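Local coordinates for protein lectin (Lotus tetragonolobus, PDB 2EIG) that probably binds L-fucose-containing sugars, as a seed lectin of the legume family that carries manganese and calcium ions and assembles from four chains, at residues N112-H122 / S134-S145; V83-T91 / L192-V202. All coordinates share one frame; numbering follows the deposited sequence.

In the fold
After six earlier strands from the N terminus the chain enters strand 81-88, and segment 83-91 meets 192-202 only about a hundred residues later, so contact 2 closes a long loop. Within that loop lies the whole of contact 1, where 112-122 and 134-145 are separated by the short metal-binding loop that supplies Asn124 and Asp127. The two contacts do not cross. They belong to one seven-stranded antiparallel sheet, in which strands 135-140, 115-120, 81-88 and 199-208 run side by side; the Val117 N to Phe84 O bond joins the middle pair. Gln113 NE2 also reaches Val195 O, tying contact 1 to helix 192-195.

Contact 1: N112-H122 / S134-S145; sequences NQFVAVEFDSH and SHIGIDVNSIMS. With MN (manganese (II) ion), chain F; CA (calcium ion), chain G.
Strands 115-120 and 135-140 run antiparallel, their axes 4.7 Å apart at closest approach and 161° between directions, as neighbours in the seven-stranded sheet of the legume lectin sandwich. Backbone bonds pair Ala116 with Asp139, Glu118 with Gly137 and Asp120 with His135 in both directions, and Asn141 N adds a bond to Phe114 O. On the face carrying Val117, Phe119, Ile136 and Ile138 the packing is apolar: Phe119 CD2 lies 3.6 Å from Ile136 CG1, and strands 171-178 and 183-189 of the other sheet cover these side chains.

The opposite face builds the metal site. Glu118 OE2, Asp120 OD1 and His135 NE2 each bind manganese at 2.2 Å; two waters and Asp127 complete its shell. Asp120 OD1 also bridges to calcium, which OD2 of the same carboxylate binds together with His122 O, two waters, Asn124 and Asp127. Asp120 and His135 point the same way, and Asp120 CB sits over one face of the imidazole, 3.6 Å from the ring centroid. His135 ND1 donates to Ser133 O, which, with the NE2 metal bond, holds the ring's rotation. With CG of Asp120 anti to the backbone N (chi1 -175°), the carboxylate reaches both ions, and OD2 receives His122 N in an Asx turn that probably steadies the residue whose O binds calcium.

Asp139 forms a second shell. The Asp139 and Glu118 side chains cross at about a right angle, their carboxylate planes 85° apart, and Asp139 OD1 lies 2.7 Å from Glu118 OE1, so one of the two acids probably holds a proton. Ser145 OG donates to Asp139 OD2 at 2.6 Å. A manganese-bound water donates to both Glu118 OE1 and Ile143 O, 2.7 Å from the latter.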
loop_
_atom_site.group_PDB
_atom_site.type_symbol
_atom_site.label_atom_id
_atom_site.label_comp_id
_atom_site.label_asym_id
_atom_site.label_seq_id
_atom_site.Cartn_x
_atom_site.Cartn_y
_atom_site.Cartn_z
ATOM N N ASN A 112 -16.861 16.226 7.159
ATOM C CA ASN A 112 -15.463 16.584 7.424
ATOM C C ASN A 112 -14.523 16.057 6.392
ATOM O O ASN A 112 -14.582 14.899 6.029
ATOM C CB ASN A 112 -15.020 16.158 8.803
ATOM C CG ASN A 112 -15.781 16.869 9.886
ATOM O OD1 ASN A 112 -15.737 18.099 9.986
ATOM N ND2 ASN A 112 -16.468 16.098 10.720
ATOM N N GLN A 113 -13.673 16.938 5.896
ATOM C CA GLN A 113 -12.859 16.600 4.776
ATOM C C GLN A 113 -11.416 17.092 5.022
ATOM O O GLN A 113 -11.171 18.281 5.103
ATOM C CB GLN A 113 -13.458 17.263 3.536
ATOM C CG GLN A 113 -12.908 16.651 2.307
ATOM C CD GLN A 113 -13.438 17.284 1.065
ATOM O OE1 GLN A 113 -14.365 18.077 1.110
ATOM N NE2 GLN A 113 -12.866 16.921 -0.057
ATOM N N PHE A 114 -10.485 16.172 5.176
ATOM C CA PHE A 114 -9.106 16.555 5.550
ATOM C C PHE A 114 -8.274 15.319 5.622
ATOM O O PHE A 114 -8.777 14.175 5.743
ATOM C CB PHE A 114 -9.043 17.309 6.927
ATOM C CG PHE A 114 -9.436 16.442 8.096
ATOM C CD1 PHE A 114 -8.507 15.577 8.675
ATOM C CD2 PHE A 114 -10.745 16.424 8.545
ATOM C CE1 PHE A 114 -8.881 14.722 9.690
ATOM C CE2 PHE A 114 -11.143 15.561 9.557
ATOM C CZ PHE A 114 -10.227 14.716 10.129
ATOM N N VAL A 115 -6.980 15.541 5.558
ATOM C CA VAL A 115 -6.024 14.487 5.802
ATOM C C VAL A 115 -5.162 15.078 6.906
ATOM O O VAL A 115 -4.727 16.230 6.809
ATOM C CB VAL A 115 -5.221 14.085 4.523
ATOM C CG1 VAL A 115 -4.097 13.143 4.867
ATOM C CG2 VAL A 115 -6.124 13.404 3.462
ATOM N N ALA A 116 -4.973 14.317 7.974
ATOM C CA ALA A 116 -4.191 14.797 9.081
ATOM C C ALA A 116 -3.272 13.704 9.648
ATOM O O ALA A 116 -3.581 12.517 9.565
ATOM C CB ALA A 116 -5.132 15.334 10.178
ATOM N N VAL A 117 -2.108 14.134 10.131
ATOM C CA VAL A 117 -1.257 13.379 11.002
ATOM C C VAL A 117 -1.342 14.046 12.396
ATOM O O VAL A 117 -0.899 15.189 12.609
ATOM C CB VAL A 117 0.208 13.327 10.489
ATOM C CG1 VAL A 117 1.102 12.505 11.472
ATOM C CG2 VAL A 117 0.277 12.756 9.006
ATOM N N GLU A 118 -1.920 13.313 13.332
ATOM C CA GLU A 118 -2.213 13.839 14.647
ATOM C C GLU A 118 -1.229 13.303 15.649
ATOM O O GLU A 118 -0.751 12.177 15.573
ATOM C CB GLU A 118 -3.654 13.513 15.114
ATOM C CG GLU A 118 -3.848 12.007 15.292
ATOM C CD GLU A 118 -5.153 11.641 15.964
ATOM O OE1 GLU A 118 -6.218 12.140 15.596
ATOM O OE2 GLU A 118 -5.083 10.808 16.859
ATOM N N PHE A 119 -0.969 14.128 16.633
ATOM C CA PHE A 119 -0.088 13.785 17.715
ATOM C C PHE A 119 -1.075 14.058 18.834
ATOM O O PHE A 119 -1.303 15.183 19.242
ATOM C CB PHE A 119 1.125 14.720 17.748
ATOM C CG PHE A 119 2.061 14.552 16.578
ATOM C CD1 PHE A 119 1.900 15.310 15.420
ATOM C CD2 PHE A 119 3.091 13.598 16.621
ATOM C CE1 PHE A 119 2.759 15.164 14.329
ATOM C CE2 PHE A 119 3.957 13.451 15.543
ATOM C CZ PHE A 119 3.799 14.230 14.386
ATOM N N ASP A 120 -1.678 13.002 19.316
ATOM C CA ASP A 120 -2.832 13.092 20.149
ATOM C C ASP A 120 -2.366 12.686 21.550
ATOM O O ASP A 120 -1.873 11.582 21.750
ATOM C CB ASP A 120 -3.889 12.112 19.597
ATOM C CG ASP A 120 -5.214 12.179 20.314
ATOM O OD1 ASP A 120 -6.232 11.764 19.736
ATOM O OD2 ASP A 120 -5.290 12.606 21.475
ATOM N N SER A 121 -2.536 13.597 22.507
ATOM C CA SER A 121 -1.980 13.423 23.858
ATOM C C SER A 121 -3.030 12.903 24.838
ATOM O O SER A 121 -2.775 12.815 26.007
ATOM C CB SER A 121 -1.474 14.772 24.350
ATOM O OG SER A 121 -2.480 15.765 24.244
ATOM N N HIS A 122 -4.257 12.695 24.377
ATOM C CA HIS A 122 -5.366 12.377 25.279
ATOM C C HIS A 122 -6.330 11.338 24.685
ATOM O O HIS A 122 -6.920 11.601 23.640
ATOM C CB HIS A 122 -6.165 13.644 25.592
ATOM C CG HIS A 122 -7.375 13.395 26.437
ATOM N ND1 HIS A 122 -7.300 13.211 27.799
ATOM C CD2 HIS A 122 -8.691 13.324 26.121
ATOM C CE1 HIS A 122 -8.516 13.019 28.281
ATOM N NE2 HIS A 122 -9.372 13.061 27.279
ATOM N N SER A 134 -1.250 8.437 24.623
ATOM C CA SER A 134 -0.820 9.267 23.493
ATOM C C SER A 134 -0.505 8.387 22.302
ATOM O O SER A 134 -0.010 7.271 22.439
ATOM C CB SER A 134 0.402 10.128 23.855
ATOM O OG SER A 134 0.067 10.999 24.894
ATOM N N HIS A 135 -0.834 8.890 21.131
ATOM C CA HIS A 135 -0.648 8.137 19.940
ATOM C C HIS A 135 -0.417 9.080 18.758
ATOM O O HIS A 135 -0.792 10.265 18.782
ATOM C CB HIS A 135 -1.860 7.245 19.704
ATOM C CG HIS A 135 -3.161 7.972 19.755
ATOM N ND1 HIS A 135 -3.783 8.333 20.931
ATOM C CD2 HIS A 135 -3.962 8.392 18.762
ATOM C CE1 HIS A 135 -4.921 8.945 20.655
ATOM N NE2 HIS A 135 -5.057 8.982 19.337
ATOM N N ILE A 136 0.242 8.553 17.746
ATOM C CA ILE A 136 0.439 9.286 16.522
ATOM C C ILE A 136 -0.541 8.599 15.565
ATOM O O ILE A 136 -0.496 7.371 15.439
ATOM C CB ILE A 136 1.922 9.225 16.044
ATOM C CG1 ILE A 136 2.842 9.994 17.005
ATOM C CG2 ILE A 136 2.076 9.839 14.610
ATOM C CD1 ILE A 136 4.244 9.250 17.270
ATOM N N GLY A 137 -1.432 9.364 14.945
ATOM C CA GLY A 137 -2.398 8.779 14.027
ATOM C C GLY A 137 -2.453 9.413 12.656
ATOM O O GLY A 137 -2.136 10.588 12.506
ATOM N N ILE A 138 -2.861 8.614 11.654
ATOM C CA ILE A 138 -3.270 9.162 10.345
ATOM C C ILE A 138 -4.776 9.187 10.194
ATOM O O ILE A 138 -5.439 8.149 10.323
ATOM C CB ILE A 138 -2.585 8.469 9.192
ATOM C CG1 ILE A 138 -1.069 8.753 9.320
ATOM C CG2 ILE A 138 -3.144 9.018 7.875
ATOM C CD1 ILE A 138 -0.200 7.875 8.475
ATOM N N ASP A 139 -5.316 10.406 10.026
ATOM C CA ASP A 139 -6.729 10.691 9.990
ATOM C C ASP A 139 -7.150 11.126 8.584
ATOM O O ASP A 139 -6.557 12.056 7.986
ATOM C CB ASP A 139 -7.081 11.863 10.911
ATOM C CG ASP A 139 -6.626 11.657 12.318
ATOM O OD1 ASP A 139 -6.648 12.665 13.018
ATOM O OD2 ASP A 139 -6.250 10.513 12.701
ATOM N N VAL A 140 -8.202 10.494 8.084
ATOM C CA VAL A 140 -8.818 10.958 6.845
ATOM C C VAL A 140 -10.316 11.111 7.065
ATOM O O VAL A 140 -11.010 10.122 7.296
ATOM C CB VAL A 140 -8.527 10.030 5.668
ATOM C CG1 VAL A 140 -9.122 10.622 4.347
ATOM C CG2 VAL A 140 -7.061 9.775 5.577
ATOM N N ASN A 141 -10.775 12.362 7.054
ATOM C CA ASN A 141 -12.182 12.723 7.157
ATOM C C ASN A 141 -12.781 12.386 8.520
ATOM O O ASN A 141 -13.914 12.714 8.795
ATOM C CB ASN A 141 -13.029 12.005 6.053
ATOM C CG ASN A 141 -12.596 12.361 4.667
ATOM O OD1 ASN A 141 -13.006 11.722 3.665
ATOM N ND2 ASN A 141 -11.762 13.385 4.566
ATOM N N SER A 142 -12.061 11.651 9.345
ATOM C CA SER A 142 -12.615 11.247 10.623
ATOM C C SER A 142 -11.586 11.499 11.738
ATOM O O SER A 142 -10.395 11.511 11.464
ATOM C CB SER A 142 -12.948 9.759 10.512
ATOM O OG SER A 142 -13.293 9.236 11.768
ATOM N N ILE A 143 -12.071 11.709 12.960
ATOM C CA ILE A 143 -11.232 11.826 14.173
ATOM C C ILE A 143 -10.748 10.452 14.618
ATOM O O ILE A 143 -9.791 10.334 15.384
ATOM C CB ILE A 143 -11.994 12.562 15.348
ATOM C CG1 ILE A 143 -11.024 13.298 16.286
ATOM C CG2 ILE A 143 -12.938 11.564 16.145
ATOM C CD1 ILE A 143 -9.964 14.262 15.589
ATOM N N MET A 144 -11.400 9.394 14.135
ATOM C CA MET A 144 -10.862 8.069 14.400
ATOM C C MET A 144 -9.830 7.712 13.384
ATOM O O MET A 144 -10.133 7.565 12.192
ATOM C CB MET A 144 -11.950 6.985 14.408
ATOM C CG MET A 144 -12.827 7.106 15.549
ATOM S SD MET A 144 -14.517 7.000 14.969
ATOM C CE MET A 144 -14.695 8.638 14.257
ATOM N N SER A 145 -8.611 7.525 13.863
ATOM C CA SER A 145 -7.489 7.320 12.986
ATOM C C SER A 145 -7.640 6.044 12.164
ATOM O O SER A 145 -8.164 5.034 12.651
ATOM C CB SER A 145 -6.220 7.284 13.808
ATOM O OG SER A 145 -6.103 8.543 14.437
HETATM MN MN MN F . -6.604 10.136 18.280
HETATM CA CA CA G . -7.749 12.398 21.555
HETATM O O HOH W 1 -15.993 12.906 10.154
HETATM O O HOH W 2 -8.081 11.349 17.242
HETATM O O HOH W 3 -6.910 8.408 16.900
HETATM O O HOH W 4 -8.859 13.001 19.647
HETATM O O HOH W 5 -7.378 14.657 22.066
#

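Contact 2: V83-T91 / L192-V202; sequences VFFLAPWGT and LKTVLPEKVSV
Strand 83-88 meets strand 199-202 antiparallel, axes 4.5 Å apart at closest approach and 146° between directions, within the seven-stranded sheet of the legume lectin fold. Ser201 N bonds to Ala87 O at 2.8 Å, while the return bond from Ala87 N to Ser201 O is weak. Beyond this pair Trp89 N reaches Lys199 O from above the carbonyl plane, where the chain enters the type II turn Pro88-Thr91.

Leu86 carries the apolar side of the contact. Its CB touches Leu196 CD1 at 3.6 Å. CG, on the far side of CB from the carbonyl carbon (chi1 -77°), faces two valines that lie on the same side of it, 4.0 Å from both Val200 CG2 and Val202 CG1. At the tip the branches part: CD1 stays beside Val202 CG1, and CD2 reaches Leu192 CD1 at 3.9 Å, with Leu196 CD1 equally near. Leu196 divides its own branches in turn, CD1 to Leu86 and CD2 to Pro88 CD. Pro88 and Pro197 then cross at about a right angle, Pro88 CG resting on Pro197 CD.

Past the end of the strand, Trp89 brings an indole edge against Ser201, CE3 lying 3.6 Å from Ser201 CA. A water over the Phe85 ring donates to Phe85 O.

Leu86 and Leu192 both pack on Phe62 of strand 61-72, while Leu196 and Val195 rest on Val115 of strand 115-120. Helix 192-195 so packs against strands 61-72 and 115-120, which belong to different sheets, and Thr194 OG1 hydrogen-bonds to Leu146 O of the second subunit.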
loop_
_atom_site.group_PDB
_atom_site.type_symbol
_atom_site.label_atom_id
_atom_site.label_comp_id
_atom_site.label_asym_id
_atom_site.label_seq_id
_atom_site.Cartn_x
_atom_site.Cartn_y
_atom_site.Cartn_z
ATOM N N VAL A 83 -1.943 18.576 15.185
ATOM C CA VAL A 83 -1.894 17.843 13.933
ATOM C C VAL A 83 -1.245 18.624 12.826
ATOM O O VAL A 83 -1.360 19.823 12.809
ATOM C CB VAL A 83 -3.308 17.351 13.524
ATOM C CG1 VAL A 83 -4.041 16.853 14.800
ATOM C CG2 VAL A 83 -4.108 18.438 12.769
ATOM N N PHE A 84 -0.551 17.921 11.934
ATOM C CA PHE A 84 -0.309 18.387 10.607
ATOM C C PHE A 84 -1.479 17.935 9.703
ATOM O O PHE A 84 -1.874 16.766 9.715
ATOM C CB PHE A 84 1.012 17.850 10.018
ATOM C CG PHE A 84 1.204 18.253 8.571
ATOM C CD1 PHE A 84 1.663 19.544 8.247
ATOM C CD2 PHE A 84 0.835 17.400 7.542
ATOM C CE1 PHE A 84 1.799 19.931 6.931
ATOM C CE2 PHE A 84 0.969 17.764 6.226
ATOM C CZ PHE A 84 1.471 19.030 5.901
ATOM N N PHE A 85 -2.023 18.859 8.942
ATOM C CA PHE A 85 -3.192 18.595 8.132
ATOM C C PHE A 85 -3.259 19.354 6.791
ATOM O O PHE A 85 -2.714 20.468 6.631
ATOM C CB PHE A 85 -4.526 18.742 8.924
ATOM C CG PHE A 85 -5.046 20.177 9.100
ATOM C CD1 PHE A 85 -6.259 20.537 8.563
ATOM C CD2 PHE A 85 -4.374 21.115 9.902
ATOM C CE1 PHE A 85 -6.819 21.824 8.762
ATOM C CE2 PHE A 85 -4.907 22.434 10.087
ATOM C CZ PHE A 85 -6.136 22.774 9.540
ATOM N N LEU A 86 -3.874 18.666 5.834
ATOM C CA LEU A 86 -4.369 19.201 4.590
ATOM C C LEU A 86 -5.875 19.297 4.676
ATOM O O LEU A 86 -6.578 18.336 5.135
ATOM C CB LEU A 86 -4.048 18.258 3.427
ATOM C CG LEU A 86 -2.607 18.258 2.912
ATOM C CD1 LEU A 86 -1.669 17.786 4.003
ATOM C CD2 LEU A 86 -2.524 17.287 1.724
ATOM N N ALA A 87 -6.377 20.430 4.229
ATOM C CA ALA A 87 -7.819 20.697 4.196
ATOM C C ALA A 87 -8.136 21.599 2.985
ATOM O O ALA A 87 -7.258 22.354 2.544
ATOM C CB ALA A 87 -8.264 21.323 5.457
ATOM N N PRO A 88 -9.389 21.539 2.482
ATOM C CA PRO A 88 -9.801 22.362 1.389
ATOM C C PRO A 88 -9.373 23.776 1.634
ATOM O O PRO A 88 -9.601 24.347 2.707
ATOM C CB PRO A 88 -11.346 22.253 1.440
ATOM C CG PRO A 88 -11.531 20.838 1.821
ATOM C CD PRO A 88 -10.524 20.721 2.964
ATOM N N TRP A 89 -8.713 24.352 0.653
ATOM C CA TRP A 89 -8.387 25.771 0.778
ATOM C C TRP A 89 -9.680 26.606 1.018
ATOM O O TRP A 89 -10.722 26.350 0.417
ATOM C CB TRP A 89 -7.548 26.269 -0.393
ATOM C CG TRP A 89 -7.171 27.690 -0.185
ATOM C CD1 TRP A 89 -7.805 28.790 -0.700
ATOM C CD2 TRP A 89 -6.110 28.183 0.654
ATOM N NE1 TRP A 89 -7.182 29.937 -0.260
ATOM C CE2 TRP A 89 -6.137 29.596 0.569
ATOM C CE3 TRP A 89 -5.146 27.568 1.483
ATOM C CZ2 TRP A 89 -5.211 30.406 1.269
ATOM C CZ3 TRP A 89 -4.230 28.369 2.149
ATOM C CH2 TRP A 89 -4.250 29.766 2.018
ATOM N N GLY A 90 -9.601 27.568 1.928
ATOM C CA GLY A 90 -10.777 28.260 2.405
ATOM C C GLY A 90 -11.351 27.628 3.676
ATOM O O GLY A 90 -12.347 28.139 4.175
ATOM N N THR A 91 -10.752 26.504 4.149
ATOM C CA THR A 91 -10.878 25.909 5.533
ATOM C C THR A 91 -10.988 27.084 6.547
ATOM O O THR A 91 -10.215 28.034 6.465
ATOM C CB THR A 91 -9.592 24.788 5.924
ATOM O OG1 THR A 91 -9.081 24.878 7.282
ATOM C CG2 THR A 91 -8.326 24.891 5.072
ATOM N N LEU A 192 -5.136 11.485 -2.318
ATOM C CA LEU A 192 -5.448 12.891 -2.038
ATOM C C LEU A 192 -6.509 13.423 -2.956
ATOM O O LEU A 192 -7.309 14.244 -2.561
ATOM C CB LEU A 192 -4.209 13.795 -2.139
ATOM C CG LEU A 192 -3.127 13.626 -1.098
ATOM C CD1 LEU A 192 -2.037 14.715 -1.198
ATOM C CD2 LEU A 192 -3.716 13.525 0.327
ATOM N N LYS A 193 -6.535 12.943 -4.192
ATOM C CA LYS A 193 -7.495 13.467 -5.181
ATOM C C LYS A 193 -8.889 12.908 -4.932
ATOM O O LYS A 193 -9.841 13.505 -5.413
ATOM C CB LYS A 193 -7.017 13.198 -6.619
ATOM C CG LYS A 193 -7.836 13.838 -7.752
ATOM C CD LYS A 193 -7.387 13.350 -9.143
ATOM C CE LYS A 193 -8.245 14.036 -10.246
ATOM N NZ LYS A 193 -8.803 13.121 -11.335
ATOM N N THR A 194 -9.039 11.802 -4.178
ATOM C CA THR A 194 -10.399 11.310 -3.845
ATOM C C THR A 194 -10.977 12.097 -2.694
ATOM O O THR A 194 -12.179 12.365 -2.625
ATOM C CB THR A 194 -10.525 9.774 -3.522
ATOM O OG1 THR A 194 -9.554 9.366 -2.553
ATOM C CG2 THR A 194 -10.412 8.849 -4.781
ATOM N N VAL A 195 -10.121 12.475 -1.756
ATOM C CA VAL A 195 -10.613 13.061 -0.520
ATOM C C VAL A 195 -10.493 14.563 -0.427
ATOM O O VAL A 195 -11.088 15.153 0.441
ATOM C CB VAL A 195 -10.011 12.378 0.726
ATOM C CG1 VAL A 195 -10.592 10.951 0.860
ATOM C CG2 VAL A 195 -8.462 12.362 0.668
ATOM N N LEU A 196 -9.730 15.196 -1.317
ATOM C CA LEU A 196 -9.485 16.616 -1.143
ATOM C C LEU A 196 -9.637 17.335 -2.481
ATOM O O LEU A 196 -9.462 16.704 -3.529
ATOM C CB LEU A 196 -8.057 16.841 -0.612
ATOM C CG LEU A 196 -7.836 16.585 0.880
ATOM C CD1 LEU A 196 -6.368 16.537 1.212
ATOM C CD2 LEU A 196 -8.561 17.607 1.724
ATOM N N PRO A 197 -9.919 18.657 -2.452
ATOM C CA PRO A 197 -9.968 19.400 -3.706
ATOM C C PRO A 197 -8.581 19.751 -4.162
ATOM O O PRO A 197 -7.590 19.377 -3.519
ATOM C CB PRO A 197 -10.773 20.683 -3.338
ATOM C CG PRO A 197 -10.379 20.935 -1.955
ATOM C CD PRO A 197 -10.227 19.523 -1.307
ATOM N N GLU A 198 -8.485 20.468 -5.274
ATOM C CA GLU A 198 -7.217 20.553 -5.957
ATOM C C GLU A 198 -6.257 21.588 -5.317
ATOM O O GLU A 198 -5.101 21.662 -5.681
ATOM C CB GLU A 198 -7.474 20.842 -7.433
ATOM C CG GLU A 198 -8.078 22.217 -7.657
ATOM C CD GLU A 198 -8.717 22.297 -9.041
ATOM O OE1 GLU A 198 -8.059 22.857 -9.946
ATOM O OE2 GLU A 198 -9.841 21.770 -9.213
ATOM N N LYS A 199 -6.773 22.391 -4.388
ATOM C CA LYS A 199 -5.964 23.382 -3.676
ATOM C C LYS A 199 -6.278 23.130 -2.222
ATOM O O LYS A 199 -7.417 22.917 -1.875
ATOM C CB LYS A 199 -6.326 24.847 -4.031
ATOM C CG LYS A 199 -5.944 25.274 -5.455
ATOM C CD LYS A 199 -6.397 26.708 -5.688
ATOM C CE LYS A 199 -6.456 27.019 -7.201
ATOM N NZ LYS A 199 -5.319 26.373 -7.955
ATOM N N VAL A 200 -5.250 23.058 -1.394
ATOM C CA VAL A 200 -5.455 22.833 0.026
ATOM C C VAL A 200 -4.606 23.795 0.848
ATOM O O VAL A 200 -3.687 24.421 0.343
ATOM C CB VAL A 200 -5.169 21.343 0.423
ATOM C CG1 VAL A 200 -6.132 20.386 -0.291
ATOM C CG2 VAL A 200 -3.723 20.941 0.122
ATOM N N SER A 201 -4.947 23.931 2.123
ATOM C CA SER A 201 -4.008 24.489 3.045
ATOM C C SER A 201 -3.187 23.323 3.510
ATOM O O SER A 201 -3.626 22.151 3.477
ATOM C CB SER A 201 -4.727 25.166 4.204
ATOM O OG SER A 201 -5.560 24.219 4.877
ATOM N N VAL A 202 -1.942 23.649 3.846
ATOM C CA VAL A 202 -1.108 22.783 4.687
ATOM C C VAL A 202 -0.835 23.599 5.906
ATOM O O VAL A 202 -0.721 24.862 5.840
ATOM C CB VAL A 202 0.211 22.314 3.989
ATOM C CG1 VAL A 202 -0.167 21.487 2.788
ATOM C CG2 VAL A 202 1.106 23.544 3.549
HETATM O O HOH W 6 -4.163 22.743 6.591
#